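Local structure of RmpA (Streptococcus mutans, 3BJV) at residues V83-P88 and Q98-L103. The protein probably serves as the phosphoryl-carrying IIA component of a sugar phosphotransferase system that imports and phosphorylates ascorbate. Sequence-based numbering, arbitrary orientation.
Sequences VTLTEP and QVLLAL
V83 pairs with L100 as an antiparallel hydrogen-bonded pair, and T84 faces V99 in the adjoining non-hydrogen-bonded pair, their CA atoms 4.5 Å apart. Both backbone bonds of the first pair are made: V83 N donates to L100 O at 2.8 Å, and L100 N returns to V83 O at 2.7 Å with an N-H...O angle of 176°. A third bond, L85 N to Q98 O (2.9 Å), extends the pairing to the corner where the chain turns at T86 and E87. Two of these acceptors are also approached by a CA-H, V83 O by that of V99 and Q98 O by that of T84. The contact thus joins strand 79-85 to strand 96-104 within the mixed sheet of this alpha/beta sandwich, and V99 also bonds through its backbone to G63 and A65, so strand 96-104 is held between an antiparallel and a parallel neighbour.

The side chains divide between two faces. V83 and L100 lie alongside each other and point the same way, CG1 of V83 being 4.1 Å from CD1 of L100. That same L100 methyl meets CD1 of L85 at 4.0 Å, the two leucines crossing at a slant. From helix 22-36, S29 touches V83 and L100, and A25 touches L100. T84 and V99 occupy the other face; V99 CG1, anti to the backbone N (chi1 -171°), is brought within 4.1 Å of T84 CG2. Beyond the paired residues, the extended side chain of Q98 runs beside the ring of P88, its amide carbon CD 3.7 Å from CD of P88.

The chemistry divides the work: three backbone bonds, with N-H...O angles of 160° or more, set the register, carbon contacts pack the side chains, and the T84 hydroxyl is satisfied by G16 N in strand 13-17.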
ATOM      1  N   VAL A  83     -10.400   7.904  13.518  1.00  9.05           N
ATOM      2  CA  VAL A  83     -10.989   7.687  14.822  1.00  8.27           C
ATOM      3  C   VAL A  83      -9.817   7.275  15.741  1.00  8.49           C
ATOM      4  O   VAL A  83      -8.986   6.454  15.331  1.00  8.99           O
ATOM      5  CB  VAL A  83     -12.035   6.540  14.742  1.00  8.73           C
ATOM      6  CG1 VAL A  83     -12.237   5.850  16.118  1.00  9.67           C
ATOM      7  CG2 VAL A  83     -13.397   7.025  14.153  1.00  6.15           C
ATOM      8  N   THR A  84      -9.759   7.818  16.962  1.00  7.40           N
ATOM      9  CA  THR A  84      -8.804   7.364  17.987  1.00  6.97           C
ATOM     10  C   THR A  84      -9.604   6.835  19.165  1.00  8.09           C
ATOM     11  O   THR A  84     -10.638   7.369  19.487  1.00  8.66           O
ATOM     12  CB  THR A  84      -7.923   8.500  18.495  1.00  6.94           C
ATOM     13  OG1 THR A  84      -8.740   9.550  19.010  1.00  7.59           O
ATOM     14  CG2 THR A  84      -6.999   9.069  17.364  1.00  5.36           C
ATOM     15  N   LEU A  85      -9.162   5.735  19.742  1.00  9.06           N
ATOM     16  CA  LEU A  85      -9.775   5.113  20.932  1.00 10.45           C
ATOM     17  C   LEU A  85      -9.048   5.524  22.238  1.00 11.54           C
ATOM     18  O   LEU A  85      -7.839   5.860  22.221  1.00 11.37           O
ATOM     19  CB  LEU A  85      -9.731   3.560  20.792  1.00  9.42           C
ATOM     20  CG  LEU A  85     -10.398   3.026  19.524  1.00  8.58           C
ATOM     21  CD1 LEU A  85     -10.111   1.633  19.419  1.00  9.31           C
ATOM     22  CD2 LEU A  85     -11.909   3.185  19.617  1.00 12.69           C
ATOM     23  N   THR A  86      -9.756   5.404  23.368  1.00 12.18           N
ATOM     24  CA  THR A  86      -9.154   5.719  24.657  1.00 13.24           C
ATOM     25  C   THR A  86      -8.322   4.548  25.208  1.00 14.85           C
ATOM     26  O   THR A  86      -7.372   4.756  25.981  1.00 15.17           O
ATOM     27  CB  THR A  86     -10.204   6.192  25.661  1.00 13.64           C
ATOM     28  OG1 THR A  86     -11.265   5.229  25.731  1.00 12.70           O
ATOM     29  CG2 THR A  86     -10.779   7.597  25.222  1.00 12.78           C
ATOM     30  N   GLU A  87      -8.675   3.326  24.791  1.00 15.37           N
ATOM     31  CA  GLU A  87      -7.911   2.118  25.046  1.00 15.75           C
ATOM     32  C   GLU A  87      -7.859   1.349  23.757  1.00 14.54           C
ATOM     33  O   GLU A  87      -8.809   1.404  22.999  1.00 12.69           O
ATOM     34  CB  GLU A  87      -8.672   1.265  26.022  1.00 16.70           C
ATOM     35  CG  GLU A  87      -8.603   1.851  27.366  1.00 26.21           C
ATOM     36  CD  GLU A  87      -9.869   1.637  28.119  1.00 34.94           C
ATOM     37  OE1 GLU A  87     -10.240   0.429  28.279  1.00 33.55           O
ATOM     38  OE2 GLU A  87     -10.468   2.697  28.524  1.00 37.59           O
ATOM     39  N   PRO A  88      -6.752   0.631  23.501  1.00 14.15           N
ATOM     40  CA  PRO A  88      -6.688  -0.321  22.398  1.00 14.39           C
ATOM     41  C   PRO A  88      -7.762  -1.403  22.431  1.00 14.18           C
ATOM     42  O   PRO A  88      -8.321  -1.668  23.486  1.00 15.45           O
ATOM     43  CB  PRO A  88      -5.279  -0.941  22.538  1.00 15.59           C
ATOM     44  CG  PRO A  88      -4.788  -0.513  23.906  1.00 15.07           C
ATOM     45  CD  PRO A  88      -5.459   0.773  24.191  1.00 13.85           C
ATOM     46  N   GLN A  98      -5.287   1.163  18.319  1.00 12.84           N
ATOM     47  CA  GLN A  98      -5.810   2.346  18.966  1.00 12.25           C
ATOM     48  C   GLN A  98      -6.223   3.485  18.021  1.00 11.26           C
ATOM     49  O   GLN A  98      -6.941   4.380  18.410  1.00  9.24           O
ATOM     50  CB  GLN A  98      -4.837   2.851  20.011  1.00 12.01           C
ATOM     51  CG  GLN A  98      -5.593   3.621  21.063  1.00 16.11           C
ATOM     52  CD  GLN A  98      -4.769   3.902  22.303  1.00 19.99           C
ATOM     53  OE1 GLN A  98      -5.291   4.439  23.287  1.00 18.86           O
ATOM     54  NE2 GLN A  98      -3.480   3.510  22.275  1.00 18.26           N
ATOM     55  N   VAL A  99      -5.734   3.459  16.776  1.00 12.28           N
ATOM     56  CA  VAL A  99      -6.079   4.495  15.787  1.00 11.83           C
ATOM     57  C   VAL A  99      -6.657   3.836  14.536  1.00 11.60           C
ATOM     58  O   VAL A  99      -6.061   2.901  14.001  1.00 11.55           O
ATOM     59  CB  VAL A  99      -4.879   5.397  15.405  1.00 12.01           C
ATOM     60  CG1 VAL A  99      -5.337   6.573  14.557  1.00 10.86           C
ATOM     61  CG2 VAL A  99      -4.130   5.889  16.652  1.00 13.37           C
ATOM     62  N   LEU A 100      -7.814   4.327  14.076  1.00 11.08           N
ATOM     63  CA  LEU A 100      -8.430   3.772  12.871  1.00 10.98           C
ATOM     64  C   LEU A 100      -8.632   4.833  11.790  1.00 10.52           C
ATOM     65  O   LEU A 100      -9.243   5.878  12.018  1.00 11.66           O
ATOM     66  CB  LEU A 100      -9.725   2.982  13.166  1.00 10.62           C
ATOM     67  CG  LEU A 100      -9.571   1.900  14.207  1.00  9.89           C
ATOM     68  CD1 LEU A 100     -10.182   2.376  15.516  1.00  9.96           C
ATOM     69  CD2 LEU A 100     -10.283   0.664  13.737  1.00  9.80           C
ATOM     70  N   LEU A 101      -8.050   4.570  10.632  1.00  9.95           N
ATOM     71  CA  LEU A 101      -8.208   5.422   9.497  1.00  9.60           C
ATOM     72  C   LEU A 101      -8.916   4.607   8.384  1.00 10.53           C
ATOM     73  O   LEU A 101      -8.278   3.822   7.675  1.00 10.24           O
ATOM     74  CB  LEU A 101      -6.859   5.994   9.067  1.00  8.68           C
ATOM     75  CG  LEU A 101      -6.844   7.377   8.394  1.00  7.39           C
ATOM     76  CD1 LEU A 101      -5.396   7.948   8.399  1.00  8.89           C
ATOM     77  CD2 LEU A 101      -7.380   7.272   6.959  1.00  2.00           C
ATOM     78  N   ALA A 102     -10.240   4.752   8.309  1.00  9.97           N
ATOM     79  CA  ALA A 102     -11.050   4.074   7.304  1.00 10.22           C
ATOM     80  C   ALA A 102     -10.879   4.738   5.960  1.00 10.67           C
ATOM     81  O   ALA A 102     -10.716   5.943   5.844  1.00 11.84           O
ATOM     82  CB  ALA A 102     -12.462   4.075   7.674  1.00  9.43           C
ATOM     83  N   LEU A 103     -10.955   3.928   4.935  1.00 11.16           N
ATOM     84  CA  LEU A 103     -10.539   4.321   3.636  1.00 11.14           C
ATOM     85  C   LEU A 103     -11.695   3.963   2.734  1.00 10.66           C
ATOM     86  O   LEU A 103     -12.139   2.792   2.761  1.00 11.27           O
ATOM     87  CB  LEU A 103      -9.307   3.443   3.302  1.00 11.79           C
ATOM     88  CG  LEU A 103      -8.712   3.254   1.898  1.00 13.14           C
ATOM     89  CD1 LEU A 103      -8.842   4.580   1.071  1.00 14.56           C
ATOM     90  CD2 LEU A 103      -7.240   2.864   2.077  1.00 10.39           C
TER